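Rubisco operon transcriptional regulator (Synechocystis sp., PDB 5Y2W) acts as a LysR-type transcriptional repressor, probably coordinating carbon and nitrogen metabolism, and binds 2-phosphoglycolate through its regulatory domain. Local coordinates at residues A[18-23]-A[161-166]; A[77-82]-A[185-190]; A[84-89]-A[154-159]; A[100-105]-A[179-184]. One frame throughout, in Å; residues are numbered along the deposited sequence.

Contact 1. Residues A[18-23]-A[161-166]. With PGA (2-phosphoglycolic acid), chain B.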
# COMPACT_ATOMS: atom_id res chain seq x y z
N ILE A 18 -3.39 3.70 -9.69
CA ILE A 18 -4.01 2.57 -9.01
C ILE A 18 -2.98 1.77 -8.18
O ILE A 18 -1.79 1.84 -8.43
CB ILE A 18 -4.75 1.67 -9.99
CG1 ILE A 18 -3.82 1.27 -11.13
CG2 ILE A 18 -6.03 2.37 -10.44
CD1 ILE A 18 -4.28 0.06 -11.87
N THR A 19 -3.46 0.98 -7.23
CA THR A 19 -2.60 0.43 -6.21
C THR A 19 -1.48 -0.38 -6.81
O THR A 19 -0.35 -0.34 -6.34
CB THR A 19 -3.37 -0.48 -5.25
OG1 THR A 19 -4.06 -1.47 -6.03
CG2 THR A 19 -4.35 0.30 -4.41
N THR A 20 -1.76 -1.10 -7.86
CA THR A 20 -0.83 -2.09 -8.37
C THR A 20 0.37 -1.46 -9.12
O THR A 20 1.35 -2.15 -9.48
CB THR A 20 -1.59 -3.05 -9.29
OG1 THR A 20 -2.32 -2.31 -10.30
CG2 THR A 20 -2.57 -3.82 -8.48
N ALA A 21 0.26 -0.17 -9.38
CA ALA A 21 1.30 0.60 -10.10
C ALA A 21 2.26 1.32 -9.18
O ALA A 21 3.09 2.07 -9.67
CB ALA A 21 0.62 1.61 -11.02
N LYS A 22 2.18 1.07 -7.87
CA LYS A 22 2.96 1.77 -6.88
C LYS A 22 4.43 1.37 -6.89
O LYS A 22 5.24 2.03 -6.29
CB LYS A 22 2.38 1.51 -5.48
CG LYS A 22 2.45 0.04 -5.10
CD LYS A 22 2.21 -0.24 -3.67
CE LYS A 22 0.88 0.30 -3.32
NZ LYS A 22 0.65 -0.16 -1.96
N TYR A 23 4.79 0.27 -7.51
CA TYR A 23 6.22 -0.08 -7.56
C TYR A 23 6.85 0.43 -8.86
O TYR A 23 7.91 1.05 -8.85
CB TYR A 23 6.43 -1.59 -7.48
CG TYR A 23 5.95 -2.21 -6.19
CD1 TYR A 23 6.77 -2.21 -5.04
CD2 TYR A 23 4.72 -2.86 -6.13
CE1 TYR A 23 6.34 -2.81 -3.85
CE2 TYR A 23 4.29 -3.47 -4.96
CZ TYR A 23 5.10 -3.44 -3.82
OH TYR A 23 4.64 -4.04 -2.66
N GLN A 161 -0.41 -9.31 -11.27
CA GLN A 161 0.91 -9.88 -11.32
C GLN A 161 2.01 -8.89 -10.99
O GLN A 161 3.07 -9.31 -10.56
CB GLN A 161 1.17 -10.39 -12.71
CG GLN A 161 2.25 -11.46 -12.77
CD GLN A 161 2.02 -12.40 -13.91
OE1 GLN A 161 1.34 -12.08 -14.86
NE2 GLN A 161 2.60 -13.57 -13.83
N HIS A 162 1.77 -7.59 -11.19
CA HIS A 162 2.78 -6.58 -10.81
C HIS A 162 3.02 -6.57 -9.32
O HIS A 162 4.04 -6.05 -8.89
CB HIS A 162 2.36 -5.17 -11.24
CG HIS A 162 2.23 -5.03 -12.73
ND1 HIS A 162 3.32 -5.07 -13.57
CD2 HIS A 162 1.15 -4.89 -13.53
CE1 HIS A 162 2.92 -4.97 -14.82
NE2 HIS A 162 1.61 -4.86 -14.83
N THR A 163 2.10 -7.12 -8.51
CA THR A 163 2.30 -7.09 -7.03
C THR A 163 3.34 -8.13 -6.60
O THR A 163 3.90 -8.04 -5.51
CB THR A 163 1.01 -7.37 -6.24
OG1 THR A 163 0.57 -8.69 -6.53
CG2 THR A 163 -0.11 -6.35 -6.54
N LEU A 164 3.57 -9.13 -7.45
CA LEU A 164 4.56 -10.19 -7.20
C LEU A 164 6.02 -9.85 -7.57
O LEU A 164 6.88 -10.70 -7.47
CB LEU A 164 4.17 -11.45 -7.97
CG LEU A 164 2.78 -12.04 -7.66
CD1 LEU A 164 2.46 -13.13 -8.68
CD2 LEU A 164 2.70 -12.52 -6.20
N VAL A 165 6.29 -8.62 -7.98
CA VAL A 165 7.64 -8.18 -8.38
C VAL A 165 8.55 -8.05 -7.16
O VAL A 165 9.77 -8.24 -7.26
CB VAL A 165 7.52 -6.86 -9.20
CG1 VAL A 165 8.88 -6.25 -9.56
CG2 VAL A 165 6.65 -7.12 -10.42
N SER A 166 7.94 -7.76 -6.01
CA SER A 166 8.61 -7.73 -4.72
C SER A 166 8.99 -9.11 -4.19
O SER A 166 9.90 -9.24 -3.39
CB SER A 166 7.68 -7.10 -3.70
OG SER A 166 7.43 -5.75 -4.04
P PGA B . -7.52 -1.55 -7.69
O1P PGA B . -6.81 -1.54 -9.14
O2P PGA B . -6.54 -0.94 -6.74
O3P PGA B . -7.85 -3.03 -7.44
O4P PGA B . -8.63 -0.57 -7.83
C2 PGA B . -5.55 -2.08 -9.47
C1 PGA B . -5.56 -2.83 -10.80
O1 PGA B . -4.49 -3.37 -11.21
O2 PGA B . -6.64 -2.88 -11.42
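The carboxylate oxygen O1 of bound 2-phosphoglycolate is gripped by Thr20, whose methyl faces Thr163 across the contact: Thr20 OG1 donates to PGA O1 at 2.6 Å, and Asn82 adds a second bond to the same oxygen. Thr20 places its hydroxyl between its backbone N and carbonyl carbon (chi1 52°), which turns OG1 to the ligand and brings CG2 against the methyl of Thr163, CG2 to CG2 4.0 Å. The preceding threonine takes the other end of the ligand, Thr19 OG1 donating to phosphate O2P at 2.6 Å, with Asn143 bonded to the same hydroxyl. Ile18 adds an apolar wall, its CD1 3.3 Å from PGA C1. Nothing polar bonds one segment to the other; the join is by contact alone. His162 brings its CB to 3.6 Å from Thr20 O, while its ring stacks on Trp187 and its NE2 is hydrogen-bonded to Asp81 O, so the imidazole is fixed from outside the pair. Farther along, Ser166 OG sits over one face of the Tyr23 ring, 3.1 Å from CE1. The Thr163 hydroxyl turns back to Ser160 O. Residues 18-23 run from the end of strand 11-18 through the loop to helix 24-35, and residues 161-166 leave strand 157-160; the contact thus bridges the two lobes of a periplasmic-binding-protein-like fold beside the ligand cleft. Helix 143-151 packs on Thr20, Thr163 and Ser166, and Gln148 of the second subunit touches Tyr23.

Contact 2. Residues A[77-82]-A[185-190]; sequences QPFLDN and RRWYVA. With PGA (2-phosphoglycolic acid), chain B.
Trp187 and Asn82 cross at about a right angle, amide and indole planes 34° apart, with Asn82 CB over the face of the five-membered ring, 4.0 Å from CB to its centroid, in a CH-pi contact. Leu80 instead runs alongside the indole and points the same way, CD2 to Trp187 CZ3 3.6 Å. Phe79, its CG held between backbone N and carbonyl carbon (chi1 65°), slants across Trp187; Trp187 CB lies off-centre over the phenyl ring, whose edge meets Val189 N in plane. On the other side of the sheet, Pro78 lies side by side with Arg186 and sets CB over the centre of the guanidinium, 3.4 Å from Arg186 CZ, while Tyr188 turns its ring edge to Pro78 N. Asp81 and Arg186 form a long salt bridge, OD1 to NE 3.9 Å. The backbones of the two strands pair antiparallel, with a beta bulge between Pro78 and Leu80. Past the bulge, Arg185 stretches out and meets the ligand with its guanidinium edge: NE and NH2 both donate to PGA O2, NH2 at 2.5 Å. Asn82 ND2 reaches PGA O1 at 2.7 Å, and Ser160, bonded to OD1, helps fix which way the amide is turned. The ligand carboxylate is thus shared out: O2 takes two N-H bonds from the Arg185 guanidinium, O1 takes neutral donors, the Asn82 amide and the Thr20 hydroxyl, an arrangement likely to suit the ionised form.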
# COMPACT_ATOMS: atom_id res chain seq x y z
N GLN A 77 -4.11 6.19 -23.22
CA GLN A 77 -3.38 5.20 -23.99
C GLN A 77 -2.97 4.04 -23.13
O GLN A 77 -2.50 4.27 -22.01
CB GLN A 77 -2.10 5.80 -24.54
CG GLN A 77 -2.32 7.12 -25.25
CD GLN A 77 -1.04 7.63 -25.86
OE1 GLN A 77 -0.42 6.95 -26.66
NE2 GLN A 77 -0.61 8.82 -25.44
N PRO A 78 -3.03 2.80 -23.68
CA PRO A 78 -2.44 1.69 -22.98
C PRO A 78 -0.95 1.77 -23.11
O PRO A 78 -0.46 2.15 -24.15
CB PRO A 78 -2.95 0.48 -23.74
CG PRO A 78 -3.08 0.97 -25.17
CD PRO A 78 -3.44 2.43 -25.06
N PHE A 79 -0.23 1.42 -22.04
CA PHE A 79 1.23 1.40 -22.04
C PHE A 79 1.84 0.11 -21.48
O PHE A 79 3.00 -0.12 -21.67
CB PHE A 79 1.81 2.62 -21.32
CG PHE A 79 1.50 2.68 -19.84
CD1 PHE A 79 0.37 3.31 -19.38
CD2 PHE A 79 2.39 2.12 -18.91
CE1 PHE A 79 0.09 3.38 -18.03
CE2 PHE A 79 2.13 2.18 -17.56
CZ PHE A 79 0.98 2.80 -17.10
N LEU A 80 1.05 -0.75 -20.84
CA LEU A 80 1.59 -1.95 -20.18
C LEU A 80 0.46 -2.88 -19.82
O LEU A 80 -0.56 -2.45 -19.37
CB LEU A 80 2.43 -1.56 -18.91
CG LEU A 80 3.46 -2.58 -18.42
CD1 LEU A 80 4.46 -3.00 -19.49
CD2 LEU A 80 4.21 -2.05 -17.23
N ASP A 81 0.64 -4.15 -20.04
CA ASP A 81 -0.35 -5.13 -19.64
C ASP A 81 -0.40 -5.22 -18.13
O ASP A 81 0.60 -5.02 -17.46
CB ASP A 81 0.03 -6.51 -20.16
CG ASP A 81 -0.07 -6.60 -21.66
OD1 ASP A 81 -0.61 -5.64 -22.27
OD2 ASP A 81 0.36 -7.62 -22.23
N ASN A 82 -1.57 -5.56 -17.63
CA ASN A 82 -1.78 -5.72 -16.22
C ASN A 82 -2.55 -7.02 -15.98
O ASN A 82 -3.72 -7.02 -15.60
CB ASN A 82 -2.57 -4.53 -15.71
CG ASN A 82 -2.79 -4.60 -14.21
OD1 ASN A 82 -1.98 -5.20 -13.45
ND2 ASN A 82 -3.89 -4.03 -13.78
N ARG A 185 -5.86 -7.42 -18.88
CA ARG A 185 -6.20 -6.09 -18.40
C ARG A 185 -4.97 -5.26 -18.68
O ARG A 185 -3.88 -5.79 -18.86
CB ARG A 185 -6.54 -6.26 -16.93
CG ARG A 185 -6.89 -5.08 -16.10
CD ARG A 185 -7.08 -5.60 -14.66
NE ARG A 185 -7.43 -4.59 -13.65
CZ ARG A 185 -8.65 -4.08 -13.48
NH1 ARG A 185 -9.64 -4.53 -14.22
NH2 ARG A 185 -8.90 -3.18 -12.53
N ARG A 186 -5.11 -3.96 -18.71
CA ARG A 186 -3.99 -3.17 -19.20
C ARG A 186 -3.92 -2.01 -18.29
O ARG A 186 -4.93 -1.68 -17.71
CB ARG A 186 -4.28 -2.73 -20.65
CG ARG A 186 -4.50 -3.93 -21.59
CD ARG A 186 -4.68 -3.57 -23.03
NE ARG A 186 -3.41 -3.29 -23.72
CZ ARG A 186 -3.28 -2.68 -24.92
NH1 ARG A 186 -4.34 -2.22 -25.60
NH2 ARG A 186 -2.06 -2.50 -25.43
N TRP A 187 -2.73 -1.44 -18.10
CA TRP A 187 -2.60 -0.12 -17.53
C TRP A 187 -2.72 0.97 -18.62
O TRP A 187 -2.05 0.92 -19.64
CB TRP A 187 -1.25 0.02 -16.83
CG TRP A 187 -1.13 -0.62 -15.48
CD1 TRP A 187 -2.13 -0.98 -14.63
CD2 TRP A 187 0.08 -0.91 -14.82
NE1 TRP A 187 -1.60 -1.50 -13.47
CE2 TRP A 187 -0.25 -1.46 -13.56
CE3 TRP A 187 1.44 -0.71 -15.14
CZ2 TRP A 187 0.70 -1.87 -12.66
CZ3 TRP A 187 2.38 -1.15 -14.26
CH2 TRP A 187 2.00 -1.69 -13.00
N TYR A 188 -3.53 1.98 -18.34
CA TYR A 188 -3.71 3.10 -19.21
C TYR A 188 -3.25 4.34 -18.52
O TYR A 188 -3.48 4.49 -17.32
CB TYR A 188 -5.17 3.31 -19.53
CG TYR A 188 -5.83 2.20 -20.32
CD1 TYR A 188 -5.67 2.09 -21.70
CD2 TYR A 188 -6.67 1.28 -19.67
CE1 TYR A 188 -6.32 1.09 -22.42
CE2 TYR A 188 -7.30 0.29 -20.37
CZ TYR A 188 -7.14 0.20 -21.75
OH TYR A 188 -7.80 -0.80 -22.38
N VAL A 189 -2.61 5.23 -19.27
CA VAL A 189 -2.38 6.59 -18.78
C VAL A 189 -3.41 7.54 -19.45
O VAL A 189 -3.59 7.57 -20.67
CB VAL A 189 -0.94 7.06 -18.97
CG1 VAL A 189 -0.50 6.89 -20.40
CG2 VAL A 189 -0.78 8.51 -18.53
N ALA A 190 -4.09 8.26 -18.58
CA ALA A 190 -5.30 8.95 -18.90
C ALA A 190 -5.22 10.38 -18.39
O ALA A 190 -4.44 10.67 -17.48
CB ALA A 190 -6.50 8.24 -18.27
P PGA B . -7.52 -1.55 -7.69
O1P PGA B . -6.81 -1.54 -9.14
O2P PGA B . -6.54 -0.94 -6.74
O3P PGA B . -7.85 -3.03 -7.44
O4P PGA B . -8.63 -0.57 -7.83
C2 PGA B . -5.55 -2.08 -9.47
C1 PGA B . -5.56 -2.83 -10.80
O1 PGA B . -4.49 -3.37 -11.21
O2 PGA B . -6.64 -2.88 -11.42

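Contact 3. Residues A[84-89]-A[154-159]; sequences LVVIAR and MGISVL
Val85 with Leu159 and Ile87 with Ser157 are the two hydrogen-bonded pairs of this antiparallel ladder, each closed in both directions. The straightest bond runs from Ile87 N to Ser157 O, 2.9 Å at 173°. Between them, Val86 and Val158 form a non-hydrogen-bonded pair, and CA-H...O contacts fill in, the shortest from Val158 CA to Val85 O at 3.1 Å. Apolar contacts occupy both faces. On one, Val158 CG2 meets Val86 CG2 at 3.7 Å and its other methyl, CG1, meets Leu84 CB at 3.8 Å; carrying CG1 anti to the backbone N (chi1 163°) lets one branch serve each neighbour. On the other, Ile87 and Leu159 cross at about a right angle, Ile87 CD1 reaching Leu159 CB at 3.7 Å. At the far end Ala88 CB presses tightly on Ile156 CG2. Cutting Val158 back to alanine removes both methyls and would probably open a gap beside Leu84 and Val86, where Phe181 and Val123 also pack. The polar side chain of Ser157 bonds Ile111 O instead of a strand partner. Backbone N-H and C=O groups thus satisfy each other across the strands, while aliphatic side chains pack on helix 118-129 on one face and helix 143-151 on the other.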
# COMPACT_ATOMS: atom_id res chain seq x y z
N LEU A 84 -4.13 -9.98 -14.19
CA LEU A 84 -4.54 -10.41 -12.85
C LEU A 84 -4.50 -11.94 -12.74
O LEU A 84 -5.05 -12.66 -13.59
CB LEU A 84 -5.96 -9.96 -12.60
CG LEU A 84 -6.30 -8.49 -12.79
CD1 LEU A 84 -7.69 -8.23 -12.23
CD2 LEU A 84 -5.32 -7.53 -12.13
N VAL A 85 -3.84 -12.45 -11.73
CA VAL A 85 -3.66 -13.89 -11.65
C VAL A 85 -4.11 -14.43 -10.30
O VAL A 85 -4.17 -13.69 -9.31
CB VAL A 85 -2.17 -14.28 -11.90
CG1 VAL A 85 -1.75 -14.01 -13.34
CG2 VAL A 85 -1.23 -13.56 -10.93
N VAL A 86 -4.34 -15.75 -10.28
CA VAL A 86 -4.64 -16.46 -9.06
C VAL A 86 -3.37 -16.79 -8.26
O VAL A 86 -2.47 -17.46 -8.73
CB VAL A 86 -5.47 -17.74 -9.33
CG1 VAL A 86 -5.78 -18.46 -8.04
CG2 VAL A 86 -6.79 -17.37 -10.01
N ILE A 87 -3.34 -16.33 -7.01
CA ILE A 87 -2.23 -16.54 -6.16
C ILE A 87 -2.63 -17.39 -4.99
O ILE A 87 -3.69 -17.18 -4.39
CB ILE A 87 -1.69 -15.21 -5.66
CG1 ILE A 87 -1.23 -14.37 -6.87
CG2 ILE A 87 -0.51 -15.45 -4.69
CD1 ILE A 87 -1.10 -12.91 -6.57
N ALA A 88 -1.77 -18.33 -4.67
CA ALA A 88 -1.97 -19.16 -3.50
C ALA A 88 -0.65 -19.36 -2.78
O ALA A 88 0.41 -18.85 -3.19
CB ALA A 88 -2.55 -20.51 -3.89
N ARG A 89 -0.70 -20.08 -1.67
CA ARG A 89 0.53 -20.46 -1.07
C ARG A 89 0.98 -21.72 -1.72
O ARG A 89 0.17 -22.49 -2.23
CB ARG A 89 0.37 -20.62 0.42
CG ARG A 89 1.73 -20.68 1.11
CD ARG A 89 1.57 -20.50 2.59
NE ARG A 89 1.03 -21.74 3.17
CZ ARG A 89 0.76 -21.88 4.46
NH1 ARG A 89 0.99 -20.86 5.27
NH2 ARG A 89 0.25 -23.02 4.95
N MET A 154 -4.31 -18.11 4.82
CA MET A 154 -5.72 -17.71 4.90
C MET A 154 -6.51 -17.85 3.59
O MET A 154 -7.70 -17.50 3.51
CB MET A 154 -5.80 -16.28 5.43
CG MET A 154 -5.42 -16.21 6.90
SD MET A 154 -5.02 -14.53 7.42
CE MET A 154 -3.26 -14.73 7.71
N GLY A 155 -5.89 -18.40 2.56
CA GLY A 155 -6.62 -18.71 1.33
C GLY A 155 -5.88 -18.27 0.07
O GLY A 155 -4.69 -18.07 0.10
N ILE A 156 -6.62 -18.14 -1.01
CA ILE A 156 -6.09 -17.68 -2.29
C ILE A 156 -6.78 -16.37 -2.58
O ILE A 156 -7.73 -16.00 -1.91
CB ILE A 156 -6.37 -18.69 -3.41
CG1 ILE A 156 -7.86 -18.82 -3.64
CG2 ILE A 156 -5.85 -20.05 -2.99
CD1 ILE A 156 -8.19 -19.76 -4.77
N SER A 157 -6.22 -15.66 -3.53
CA SER A 157 -6.78 -14.41 -4.03
C SER A 157 -6.42 -14.23 -5.51
O SER A 157 -5.74 -15.05 -6.10
CB SER A 157 -6.21 -13.22 -3.27
OG SER A 157 -7.08 -12.08 -3.40
N VAL A 158 -6.91 -13.15 -6.12
CA VAL A 158 -6.51 -12.76 -7.48
C VAL A 158 -6.00 -11.35 -7.31
O VAL A 158 -6.69 -10.51 -6.72
CB VAL A 158 -7.70 -12.76 -8.44
CG1 VAL A 158 -7.37 -11.96 -9.70
CG2 VAL A 158 -8.17 -14.20 -8.77
N LEU A 159 -4.77 -11.12 -7.76
CA LEU A 159 -4.16 -9.82 -7.70
C LEU A 159 -3.43 -9.59 -9.03
O LEU A 159 -3.12 -10.54 -9.76
CB LEU A 159 -3.09 -9.80 -6.59
CG LEU A 159 -3.44 -9.98 -5.10
CD1 LEU A 159 -2.17 -10.04 -4.24
CD2 LEU A 159 -4.32 -8.86 -4.70

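Contact 4. Residues A[100-105]-A[179-184]; sequences IPITAL and DEFPIK
Ile102 turns its CG1 branch anti to the backbone N (chi1 -172°), which carries CD1 across the chain of Glu180 at about a right angle, 3.9 Å from Glu180 CG. Asp179 does the reverse: its CG lies beside its own backbone N (chi1 -72°), which lays the carboxylate alongside Pro101, OD2 3.5 Å from Pro101 CA. One hydrogen bond joins the segments, from Asp179 N to Ile100 O, 2.7 Å at 161°, the donor nearly in line with the C=O. Deeper in, the Phe181 ring receives two looser aliphatic contacts: CE1 is 4.3 Å from Leu105 CD1 and slightly farther from Ile102 CD1. Leu126 of helix 118-129 touches both Ile102 and Phe181, and Phe181 also rests on Val86. The hydrogen bond and the Ile102 contacts tie the 3-10 turn 102-105 to the loop that leads from strand 173-176 to strand 186-192. With a glycine in place of Asp179 the backbone N-H would remain, but loss of the side chain would probably leave a gap beside Pro101 and the Ile100 carbonyl and free the backbone here to turn. The chemistry of the contact is graded: a backbone bond and an acidic side chain on the more exposed side, weak aliphatic-aromatic contact toward the interior, with the Phe181 side chain about 12 Å from the ligand.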
# COMPACT_ATOMS: atom_id res chain seq x y z
N ILE A 100 -5.90 -26.03 -14.79
CA ILE A 100 -6.82 -26.19 -13.73
C ILE A 100 -8.10 -25.52 -14.15
O ILE A 100 -8.09 -24.36 -14.43
CB ILE A 100 -6.31 -25.54 -12.43
CG1 ILE A 100 -5.01 -26.18 -11.97
CG2 ILE A 100 -7.36 -25.68 -11.36
CD1 ILE A 100 -4.22 -25.32 -11.00
N PRO A 101 -9.21 -26.26 -14.16
CA PRO A 101 -10.48 -25.68 -14.52
C PRO A 101 -10.94 -24.69 -13.51
O PRO A 101 -10.64 -24.79 -12.31
CB PRO A 101 -11.45 -26.85 -14.53
CG PRO A 101 -10.74 -27.99 -13.88
CD PRO A 101 -9.30 -27.70 -13.82
N ILE A 102 -11.71 -23.73 -13.98
CA ILE A 102 -12.09 -22.64 -13.15
C ILE A 102 -13.06 -23.13 -12.07
O ILE A 102 -13.06 -22.59 -10.96
CB ILE A 102 -12.67 -21.46 -13.96
CG1 ILE A 102 -12.87 -20.25 -13.03
CG2 ILE A 102 -13.99 -21.86 -14.62
CD1 ILE A 102 -13.00 -18.92 -13.74
N THR A 103 -13.83 -24.17 -12.39
CA THR A 103 -14.67 -24.90 -11.43
C THR A 103 -13.96 -25.36 -10.15
O THR A 103 -14.59 -25.39 -9.07
CB THR A 103 -15.31 -26.17 -12.08
OG1 THR A 103 -14.30 -26.98 -12.71
CG2 THR A 103 -16.37 -25.77 -13.10
N ALA A 104 -12.66 -25.62 -10.23
CA ALA A 104 -11.88 -25.91 -9.01
C ALA A 104 -11.86 -24.78 -7.95
O ALA A 104 -11.43 -24.98 -6.78
CB ALA A 104 -10.46 -26.35 -9.37
N LEU A 105 -12.27 -23.57 -8.33
CA LEU A 105 -12.28 -22.46 -7.36
C LEU A 105 -13.48 -22.43 -6.43
O LEU A 105 -13.47 -21.74 -5.42
CB LEU A 105 -12.17 -21.10 -8.09
CG LEU A 105 -10.84 -20.87 -8.81
CD1 LEU A 105 -10.75 -19.44 -9.31
CD2 LEU A 105 -9.67 -21.22 -7.94
N ASP A 179 -7.82 -21.89 -15.48
CA ASP A 179 -8.44 -21.46 -16.73
C ASP A 179 -9.12 -20.12 -16.52
O ASP A 179 -9.62 -19.83 -15.43
CB ASP A 179 -9.55 -22.42 -17.17
CG ASP A 179 -9.03 -23.77 -17.69
OD1 ASP A 179 -7.84 -23.91 -18.01
OD2 ASP A 179 -9.88 -24.69 -17.81
N GLU A 180 -9.18 -19.36 -17.61
CA GLU A 180 -9.72 -18.02 -17.68
C GLU A 180 -8.76 -17.03 -17.07
O GLU A 180 -9.05 -15.85 -17.04
CB GLU A 180 -11.10 -17.91 -17.03
CG GLU A 180 -12.09 -18.97 -17.49
CD GLU A 180 -12.31 -19.02 -19.01
OE1 GLU A 180 -12.78 -20.07 -19.49
OE2 GLU A 180 -12.01 -18.03 -19.72
N PHE A 181 -7.61 -17.51 -16.58
CA PHE A 181 -6.62 -16.61 -16.08
C PHE A 181 -5.44 -16.64 -17.01
O PHE A 181 -5.21 -17.64 -17.61
CB PHE A 181 -6.22 -16.99 -14.64
CG PHE A 181 -7.26 -16.57 -13.65
CD1 PHE A 181 -8.36 -17.38 -13.37
CD2 PHE A 181 -7.16 -15.32 -13.05
CE1 PHE A 181 -9.31 -16.98 -12.48
CE2 PHE A 181 -8.13 -14.90 -12.18
CZ PHE A 181 -9.22 -15.72 -11.90
N PRO A 182 -4.67 -15.54 -17.08
CA PRO A 182 -4.84 -14.28 -16.37
C PRO A 182 -6.01 -13.49 -16.85
O PRO A 182 -6.45 -13.66 -17.96
CB PRO A 182 -3.56 -13.50 -16.71
CG PRO A 182 -3.07 -14.12 -17.96
CD PRO A 182 -3.42 -15.58 -17.85
N ILE A 183 -6.55 -12.65 -15.98
CA ILE A 183 -7.57 -11.76 -16.45
C ILE A 183 -6.81 -10.73 -17.25
O ILE A 183 -5.88 -10.07 -16.72
CB ILE A 183 -8.35 -11.10 -15.32
CG1 ILE A 183 -9.05 -12.21 -14.52
CG2 ILE A 183 -9.34 -10.05 -15.90
CD1 ILE A 183 -10.09 -11.74 -13.52
N LYS A 184 -7.13 -10.65 -18.52
CA LYS A 184 -6.39 -9.73 -19.44
C LYS A 184 -6.81 -8.27 -19.19
O LYS A 184 -7.95 -7.93 -19.18
CB LYS A 184 -6.66 -10.10 -20.89
CG LYS A 184 -5.96 -11.39 -21.32
CD LYS A 184 -6.49 -11.87 -22.67
CE LYS A 184 -6.14 -13.32 -22.94
NZ LYS A 184 -6.92 -14.24 -22.06

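From the N terminus, contact 1 closes the first loop, running from 18-23 to 161-166. Contact 2 opens within that loop at 77-82 and closes at 185-190, so the two cross. Contact 3, joining 84-89 to 154-159, is enclosed by both. Contact 4, from 100-105 to 179-184, starts inside contacts 1 and 3 but ends beyond them, crossing each, yet stays within contact 2. Contact 2 ties the five-strand sheet to the passage into the three-strand sheet; contact 3 pairs two strands of the latter, and contact 4 ties the loop after strand 173-176 to the 3-10 turn 102-105. Contacts 1 and 2 both reach the ligand and touch through His162 and Trp187; Phe181 connects contacts 3 and 4.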